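Local coordinates for secreted protein (Kutzneria albida DSM 43870, PDB 5M6Q), which is a microbial transglutaminase that probably joins the side chains of protein glutamines to amines, releasing ammonia, at residues A[63-67]-A[106-112]; A[120-126]-A[218-224]; A[11-16]-A[196-201]. All coordinates share one frame; numbering follows the deposited sequence.

Contact 1 (A[63-67]-A[106-112]). With MES (2-(N-morpholino)-ethanesulfonic acid), chain C.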
# COMPACT_ATOMS: atom_id res chain seq x y z
N LEU A 63 5.22 -2.88 -5.45
CA LEU A 63 5.17 -1.47 -5.83
C LEU A 63 4.86 -1.29 -7.31
O LEU A 63 4.97 -0.18 -7.84
CB LEU A 63 6.48 -0.78 -5.47
CG LEU A 63 6.82 -0.88 -3.98
CD1 LEU A 63 8.15 -0.19 -3.65
CD2 LEU A 63 5.70 -0.28 -3.13
N ASN A 64 4.46 -2.39 -7.95
CA ASN A 64 4.21 -2.46 -9.40
C ASN A 64 3.30 -1.37 -9.94
O ASN A 64 3.50 -0.86 -11.03
CB ASN A 64 3.56 -3.81 -9.76
CG ASN A 64 4.32 -5.00 -9.24
OD1 ASN A 64 3.75 -5.88 -8.59
ND2 ASN A 64 5.62 -5.04 -9.53
N LEU A 65 2.25 -1.09 -9.18
CA LEU A 65 1.18 -0.20 -9.61
C LEU A 65 1.12 0.98 -8.66
O LEU A 65 0.24 1.04 -7.79
CB LEU A 65 -0.17 -0.92 -9.65
CG LEU A 65 -0.36 -2.11 -10.61
CD1 LEU A 65 -1.79 -2.63 -10.47
CD2 LEU A 65 -0.03 -1.77 -12.09
N SER A 66 2.07 1.90 -8.83
CA SER A 66 2.21 3.06 -7.94
C SER A 66 1.89 4.34 -8.68
O SER A 66 2.32 4.52 -9.82
CB SER A 66 3.63 3.15 -7.37
OG SER A 66 3.90 2.06 -6.50
N PHE A 67 1.20 5.27 -8.02
CA PHE A 67 0.72 6.48 -8.69
C PHE A 67 0.95 7.74 -7.85
O PHE A 67 1.01 7.68 -6.62
CB PHE A 67 -0.77 6.31 -9.04
CG PHE A 67 -1.05 5.05 -9.79
CD1 PHE A 67 -0.81 4.97 -11.16
CD2 PHE A 67 -1.52 3.93 -9.14
CE1 PHE A 67 -1.06 3.81 -11.85
CE2 PHE A 67 -1.75 2.76 -9.84
CZ PHE A 67 -1.53 2.70 -11.19
N LEU A 106 -1.15 1.26 -18.72
CA LEU A 106 -0.27 1.16 -17.55
C LEU A 106 0.84 0.12 -17.70
O LEU A 106 0.71 -0.82 -18.48
CB LEU A 106 -1.08 0.81 -16.32
CG LEU A 106 -2.16 1.83 -15.95
CD1 LEU A 106 -2.86 1.40 -14.68
CD2 LEU A 106 -1.52 3.19 -15.78
N LYS A 107 1.91 0.26 -16.92
CA LYS A 107 2.93 -0.77 -16.83
C LYS A 107 2.65 -1.69 -15.64
O LYS A 107 2.08 -1.24 -14.64
CB LYS A 107 4.31 -0.14 -16.71
CG LYS A 107 4.59 0.80 -17.89
CD LYS A 107 6.08 0.99 -18.14
CE LYS A 107 6.38 1.27 -19.62
NZ LYS A 107 5.69 2.50 -20.11
N ASN A 108 2.99 -2.97 -15.79
CA ASN A 108 3.03 -3.94 -14.68
C ASN A 108 1.69 -4.47 -14.20
O ASN A 108 1.62 -5.08 -13.15
CB ASN A 108 3.75 -3.35 -13.46
CG ASN A 108 5.04 -2.67 -13.82
OD1 ASN A 108 5.83 -3.20 -14.59
ND2 ASN A 108 5.25 -1.46 -13.28
N VAL A 109 0.63 -4.23 -14.96
CA VAL A 109 -0.70 -4.67 -14.54
C VAL A 109 -0.81 -6.19 -14.57
O VAL A 109 -1.41 -6.79 -13.68
CB VAL A 109 -1.79 -4.02 -15.41
CG1 VAL A 109 -3.17 -4.47 -14.93
CG2 VAL A 109 -1.66 -2.50 -15.37
N VAL A 110 -0.23 -6.81 -15.59
CA VAL A 110 -0.30 -8.26 -15.71
C VAL A 110 0.50 -8.90 -14.57
O VAL A 110 0.04 -9.83 -13.92
CB VAL A 110 0.19 -8.75 -17.09
CG1 VAL A 110 0.17 -10.27 -17.15
CG2 VAL A 110 -0.67 -8.15 -18.20
N LYS A 111 1.69 -8.39 -14.33
CA LYS A 111 2.54 -8.87 -13.25
C LYS A 111 1.87 -8.75 -11.87
O LYS A 111 2.18 -9.53 -10.95
CB LYS A 111 3.86 -8.09 -13.27
CG LYS A 111 4.97 -8.68 -12.42
CD LYS A 111 5.92 -7.60 -11.86
CE LYS A 111 6.84 -7.03 -12.93
NZ LYS A 111 7.90 -6.14 -12.35
N ALA A 112 0.96 -7.79 -11.72
CA ALA A 112 0.35 -7.50 -10.42
C ALA A 112 -0.54 -8.63 -9.94
O ALA A 112 -0.71 -8.81 -8.74
CB ALA A 112 -0.44 -6.20 -10.47
O1 MES C . 12.21 -4.01 -5.24
C2 MES C . 11.69 -4.91 -6.21
C3 MES C . 11.50 -4.21 -7.55
N4 MES C . 10.68 -3.02 -7.30
C5 MES C . 11.09 -2.10 -6.25
C6 MES C . 11.31 -2.93 -4.98
C7 MES C . 10.00 -2.44 -8.45
C8 MES C . 8.87 -3.39 -8.87
S MES C . 8.18 -2.78 -10.26
O1S MES C . 7.22 -3.76 -10.83
O2S MES C . 7.48 -1.51 -9.93
O3S MES C . 9.24 -2.44 -11.24

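Contact 2 (A[120-126]-A[218-224])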
# COMPACT_ATOMS: atom_id res chain seq x y z
N ALA A 120 -11.42 -15.07 -7.74
CA ALA A 120 -12.60 -14.85 -6.91
C ALA A 120 -12.23 -14.51 -5.45
O ALA A 120 -13.04 -13.96 -4.71
CB ALA A 120 -13.51 -16.05 -6.95
N LYS A 121 -11.01 -14.85 -5.06
CA LYS A 121 -10.52 -14.57 -3.71
C LYS A 121 -9.70 -13.27 -3.62
O LYS A 121 -9.06 -13.01 -2.61
CB LYS A 121 -9.65 -15.73 -3.21
CG LYS A 121 -10.35 -17.09 -3.13
CD LYS A 121 -9.33 -18.16 -2.73
CE LYS A 121 -9.97 -19.54 -2.50
NZ LYS A 121 -8.92 -20.55 -2.18
N LEU A 122 -9.69 -12.47 -4.68
CA LEU A 122 -8.83 -11.29 -4.68
C LEU A 122 -9.61 -10.00 -4.63
O LEU A 122 -10.75 -9.92 -5.10
CB LEU A 122 -7.93 -11.28 -5.93
CG LEU A 122 -6.90 -12.41 -5.98
CD1 LEU A 122 -6.22 -12.39 -7.32
CD2 LEU A 122 -5.87 -12.31 -4.83
N LYS A 123 -8.99 -8.97 -4.06
CA LYS A 123 -9.52 -7.62 -4.15
C LYS A 123 -8.35 -6.65 -4.30
O LYS A 123 -7.29 -6.84 -3.69
CB LYS A 123 -10.35 -7.27 -2.92
CG LYS A 123 -9.59 -7.45 -1.63
CD LYS A 123 -10.17 -6.62 -0.50
CE LYS A 123 -9.60 -7.07 0.85
NZ LYS A 123 -10.04 -6.16 1.95
N ALA A 124 -8.55 -5.62 -5.11
CA ALA A 124 -7.56 -4.57 -5.23
C ALA A 124 -7.63 -3.65 -4.01
O ALA A 124 -8.70 -3.20 -3.63
CB ALA A 124 -7.79 -3.78 -6.51
N SER A 125 -6.48 -3.41 -3.39
CA SER A 125 -6.40 -2.60 -2.18
C SER A 125 -5.38 -1.50 -2.39
O SER A 125 -4.60 -1.56 -3.33
CB SER A 125 -6.03 -3.46 -0.98
OG SER A 125 -7.07 -4.37 -0.71
N ILE A 126 -5.41 -0.48 -1.54
CA ILE A 126 -4.54 0.69 -1.68
C ILE A 126 -3.71 0.87 -0.43
O ILE A 126 -4.18 0.66 0.69
CB ILE A 126 -5.34 1.97 -1.98
CG1 ILE A 126 -6.01 1.88 -3.35
CG2 ILE A 126 -4.46 3.25 -1.90
CD1 ILE A 126 -6.86 3.08 -3.68
N THR A 218 -0.50 3.23 -4.08
CA THR A 218 -0.17 1.97 -4.72
C THR A 218 -1.33 1.03 -4.63
O THR A 218 -2.00 0.93 -3.60
CB THR A 218 1.08 1.34 -4.08
OG1 THR A 218 2.18 2.25 -4.20
CG2 THR A 218 1.44 0.00 -4.74
N VAL A 219 -1.60 0.36 -5.74
CA VAL A 219 -2.68 -0.61 -5.81
C VAL A 219 -2.06 -1.98 -5.85
O VAL A 219 -1.13 -2.22 -6.61
CB VAL A 219 -3.56 -0.36 -7.05
CG1 VAL A 219 -4.73 -1.33 -7.05
CG2 VAL A 219 -4.02 1.08 -7.09
N ALA A 220 -2.58 -2.88 -5.03
CA ALA A 220 -2.09 -4.25 -5.00
C ALA A 220 -3.24 -5.18 -4.69
O ALA A 220 -4.24 -4.77 -4.09
CB ALA A 220 -0.97 -4.42 -3.96
N PHE A 221 -3.12 -6.44 -5.10
CA PHE A 221 -4.15 -7.41 -4.79
C PHE A 221 -3.98 -7.94 -3.39
O PHE A 221 -2.90 -8.32 -2.97
CB PHE A 221 -4.14 -8.55 -5.82
CG PHE A 221 -4.82 -8.17 -7.10
CD1 PHE A 221 -6.17 -7.91 -7.12
CD2 PHE A 221 -4.09 -8.01 -8.27
CE1 PHE A 221 -6.81 -7.54 -8.28
CE2 PHE A 221 -4.72 -7.64 -9.44
CZ PHE A 221 -6.08 -7.40 -9.44
N ALA A 222 -5.07 -7.89 -2.65
CA ALA A 222 -5.12 -8.51 -1.34
C ALA A 222 -5.96 -9.78 -1.47
O ALA A 222 -6.81 -9.89 -2.35
CB ALA A 222 -5.72 -7.56 -0.30
N LYS A 223 -5.72 -10.74 -0.60
CA LYS A 223 -6.58 -11.92 -0.57
C LYS A 223 -7.70 -11.69 0.45
O LYS A 223 -7.44 -11.35 1.60
CB LYS A 223 -5.76 -13.16 -0.23
CG LYS A 223 -6.59 -14.42 -0.19
CD LYS A 223 -5.76 -15.61 0.26
CE LYS A 223 -6.65 -16.76 0.71
NZ LYS A 223 -5.83 -17.96 1.02
N LYS A 224 -8.95 -11.84 0.01
CA LYS A 224 -10.11 -11.74 0.90
C LYS A 224 -10.05 -12.72 2.07
O LYS A 224 -9.31 -13.70 2.02
CB LYS A 224 -11.40 -11.99 0.12
CG LYS A 224 -11.76 -10.96 -0.92
CD LYS A 224 -12.90 -11.50 -1.77
CE LYS A 224 -13.09 -10.71 -3.04
NZ LYS A 224 -14.11 -11.33 -3.94
O HOH W 1 -12.51 -11.33 -6.73

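Contact 3 (A[11-16]-A[196-201])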
# COMPACT_ATOMS: atom_id res chain seq x y z
N ARG A 11 -9.54 15.33 15.35
CA ARG A 11 -8.38 14.47 15.58
C ARG A 11 -7.68 14.16 14.28
O ARG A 11 -8.31 13.81 13.30
CB ARG A 11 -8.80 13.17 16.26
CG ARG A 11 -9.14 13.34 17.71
CD ARG A 11 -8.00 14.04 18.42
NE ARG A 11 -8.21 14.09 19.86
CZ ARG A 11 -7.46 13.45 20.74
NH1 ARG A 11 -7.72 13.56 22.04
NH2 ARG A 11 -6.43 12.72 20.33
N SER A 12 -6.36 14.29 14.30
CA SER A 12 -5.55 13.97 13.14
C SER A 12 -5.12 12.50 13.15
O SER A 12 -4.78 11.94 12.10
CB SER A 12 -4.30 14.86 13.11
OG SER A 12 -4.67 16.20 12.96
N TYR A 13 -5.11 11.90 14.33
CA TYR A 13 -4.71 10.50 14.44
C TYR A 13 -5.16 9.89 15.75
O TYR A 13 -5.47 10.60 16.70
CB TYR A 13 -3.20 10.36 14.29
CG TYR A 13 -2.38 10.94 15.41
CD1 TYR A 13 -2.05 12.29 15.43
CD2 TYR A 13 -1.90 10.13 16.44
CE1 TYR A 13 -1.27 12.82 16.46
CE2 TYR A 13 -1.12 10.65 17.47
CZ TYR A 13 -0.81 12.00 17.47
OH TYR A 13 -0.03 12.51 18.49
N ARG A 14 -5.20 8.56 15.77
CA ARG A 14 -5.43 7.78 16.97
C ARG A 14 -4.31 6.76 17.13
O ARG A 14 -3.88 6.14 16.14
CB ARG A 14 -6.79 7.08 16.90
CG ARG A 14 -7.11 6.19 18.10
CD ARG A 14 -8.37 5.39 17.87
NE ARG A 14 -9.57 6.23 17.85
CZ ARG A 14 -10.52 6.20 16.92
NH1 ARG A 14 -10.46 5.34 15.90
NH2 ARG A 14 -11.55 7.02 17.02
N THR A 15 -3.79 6.61 18.34
CA THR A 15 -2.72 5.65 18.59
C THR A 15 -3.24 4.34 19.17
O THR A 15 -4.19 4.32 19.96
CB THR A 15 -1.63 6.21 19.52
OG1 THR A 15 -2.20 6.56 20.77
CG2 THR A 15 -0.99 7.44 18.92
N TRP A 16 -2.61 3.24 18.77
CA TRP A 16 -3.02 1.90 19.15
C TRP A 16 -1.87 1.12 19.76
O TRP A 16 -0.80 1.04 19.17
CB TRP A 16 -3.55 1.15 17.94
CG TRP A 16 -4.84 1.67 17.41
CD1 TRP A 16 -5.02 2.79 16.66
CD2 TRP A 16 -6.13 1.08 17.58
NE1 TRP A 16 -6.34 2.94 16.34
CE2 TRP A 16 -7.05 1.91 16.90
CE3 TRP A 16 -6.59 -0.06 18.24
CZ2 TRP A 16 -8.40 1.63 16.87
CZ3 TRP A 16 -7.94 -0.34 18.20
CH2 TRP A 16 -8.83 0.50 17.51
N VAL A 196 4.17 1.18 17.87
CA VAL A 196 2.84 1.74 18.09
C VAL A 196 2.17 1.83 16.74
O VAL A 196 2.79 2.32 15.80
CB VAL A 196 2.90 3.13 18.76
CG1 VAL A 196 1.49 3.69 18.94
CG2 VAL A 196 3.66 3.07 20.08
N VAL A 197 0.91 1.41 16.65
CA VAL A 197 0.12 1.54 15.44
C VAL A 197 -0.62 2.87 15.41
O VAL A 197 -1.11 3.35 16.44
CB VAL A 197 -0.84 0.33 15.30
CG1 VAL A 197 -1.97 0.60 14.30
CG2 VAL A 197 -0.05 -0.87 14.86
N TYR A 198 -0.63 3.51 14.24
CA TYR A 198 -1.32 4.79 14.07
C TYR A 198 -2.47 4.67 13.10
O TYR A 198 -2.38 4.00 12.08
CB TYR A 198 -0.37 5.87 13.55
CG TYR A 198 0.85 6.11 14.39
CD1 TYR A 198 0.74 6.31 15.77
CD2 TYR A 198 2.10 6.17 13.80
CE1 TYR A 198 1.88 6.55 16.54
CE2 TYR A 198 3.24 6.41 14.56
CZ TYR A 198 3.12 6.59 15.92
OH TYR A 198 4.25 6.83 16.66
N GLN A 199 -3.54 5.39 13.39
CA GLN A 199 -4.67 5.50 12.50
C GLN A 199 -4.80 6.99 12.21
O GLN A 199 -5.21 7.76 13.10
CB GLN A 199 -5.93 4.92 13.13
CG GLN A 199 -7.20 5.10 12.30
CD GLN A 199 -8.46 4.78 13.09
OE1 GLN A 199 -8.40 4.56 14.31
NE2 GLN A 199 -9.60 4.75 12.41
N SER A 200 -4.42 7.41 11.01
CA SER A 200 -4.31 8.84 10.70
C SER A 200 -5.24 9.31 9.60
O SER A 200 -5.68 8.53 8.76
CB SER A 200 -2.88 9.18 10.31
OG SER A 200 -2.00 8.90 11.37
N THR A 201 -5.53 10.61 9.61
CA THR A 201 -6.09 11.22 8.42
C THR A 201 -5.01 11.18 7.35
O THR A 201 -3.82 11.11 7.66
CB THR A 201 -6.50 12.67 8.63
OG1 THR A 201 -5.31 13.43 8.86
CG2 THR A 201 -7.45 12.83 9.82

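Contact 1 (A[63-67]-A[106-112])
Asn108 reaches over to Asn64 with a side-chain to backbone hydrogen bond. ND2 of Asn108 donates to O of Asn64 over 2.9 Å, and the N-H...O angle is 158°. The donor lies in the plane of the carbonyl, on a lone pair, and the acceptor stays close to the Asn108 amide plane. The CB atoms of Asn64 and Asn108 add a contact of 3.7 Å. With an alanine in place of Asn108, the ND2 donor is gone, and the carbonyl of Asn64 would probably be left with the weak bond from Gln156. Lys111 crosses the Asn64 side chain at about a right angle. Its CD lies 3.5 Å from ND2 of Asn64. The lysine chain bends at its second and third torsions, and NZ ends 2.9 Å from O1S of the MES molecule, a hydrogen bond to the sulfonate. ND2 of Asn64 points at the same oxygen, although that distance is too short to be trusted. The MES probably comes from the crystallisation liquor.

Leu65 fills the apolar side. Its CD2 meets CG2 of Val109 at 3.7 Å, and its other branch, CD1, meets CB of Ala112 at 3.8 Å. Further along, CZ of Phe67 touches CD1 of Leu106 at 4.0 Å, the two side chains crossing at about a right angle.

Around these groups lies a second shell. Helix 70-84 packs against Leu65 through Leu80, and against Phe67 and Leu106 through Val76. Gln156 also bonds to O of Lys107, and the hydroxyl of Tyr93 bonds to O of Val109. The arrangement is a loop leading into the short strand 66-67, the last strand counted at one margin of the antiparallel sheet, packed on a short helical turn.

Contact 2 (A[120-126]-A[218-224])
Lys123 pairs with Ala222, and Ser125 with Ala220, as the hydrogen-bonded pairs of an antiparallel beta ladder. Strands 122-131 and 214-223 are neighbours in the sheet of this transglutaminase. Leu122, Ala124, Ile126, Val219 and Phe221 share one face. With CG anti to the carbonyl carbon (chi1 -79°), the Phe221 ring leans obliquely on the neighbouring strand, where its CD1 comes 4.0 Å from CB of Leu122. CB of Ala124 meets CG1 of Val219, also at 4.0 Å. Helix 70-84 packs on this face, with Leu80 against Val219 and Val84 against Phe221.

The other face carries Lys123, Ser125, Ala220 and Ala222. CG of Lys123 sits between its backbone N and carbonyl carbon (chi1 56°), the crowded position. The extended chain then passes the methyl of Ala222, with CE of Lys123 4.1 Å from CB of Ala222. OG of Ser125 approaches the same methyl, 3.5 Å from CB of Ala222.

Just past the last pair of the ladder, the extended Lys224 side chain reaches across residues 120-122. It takes CE to 3.2 Å from O of Leu122. A water donates to O of Leu122 and accepts from NZ of Lys224. NZ of Lys224 also donates to O of Ala120 over 2.9 Å, from 37° above the carbonyl plane.

Contact 3 (A[11-16]-A[196-201])
Strand 13-16 runs antiparallel to strand 196-200 at 160°, with Arg14 facing Gln199 and Trp16 facing Val197 as hydrogen-bonded pairs. The ladder is extended by N of Thr201, which bonds to O of Ser12 over 2.9 Å.

Three polar side-chain groups gather on the face of Arg14, Trp16, Val197 and Gln199. OE1 of Gln199 takes a weak bond from NH1 of Arg14, short at 2.7 Å but strongly bent, with an angle of 126°. It takes a second weak bond from NE1 of Trp16 at 3.3 Å. The amide oxygen lies at the edge of both the guanidinium and the indole. Arg14 and Gln199 run side by side in the same direction, and the arginine chain turns at chi3 (-69°), which brings the guanidinium back to the amide. Stronger partners lie in the N-terminal segment. O of Pro5 accepts from NH1 of Arg14 and from NE2 of Gln199, and O of Pro6 accepts from NH2 of Arg14. At the base of the Trp16 side chain, CB packs on CB of Val197 at 3.9 Å.

On the other face, CG2 of Thr15 meets the edge of the Tyr198 ring, 3.8 Å from CD1 of Tyr198. His187 meets the same ring edge-to-face. CB of Tyr13 lies 3.5 Å from OG of Ser200, whose hydroxyl bonds to His187. The Tyr13 ring stacks with His204.

Thr201 is the N-cap of helix 202-205, its OG1 bonded to N of His204. The arrangement is an N-terminal strand added to the margin of a central antiparallel sheet. Strand 13-17 is outermost there, with strand 184-188 on the far side of 196-200.

From the N terminus, strand 13-17 comes first and waits for its partner until residues 196-201, where contact 3 closes a long loop. Contact 1 is nested inside that loop: it opens at 63-67 and closes at 106-112, around helices 70-84 and 90-99. Contact 2 opens soon afterwards at 120-126. It closes at 218-224, beyond the end of contact 3, and the two therefore cross. All three reach one antiparallel sheet. Contacts 1 and 2 touch where strand 66-67 joins strand 214-223, with Leu65 O and Val219 N 2.8 Å apart. Contact 3 binds the opposite margin, its centre about 29 Å from that of contact 1.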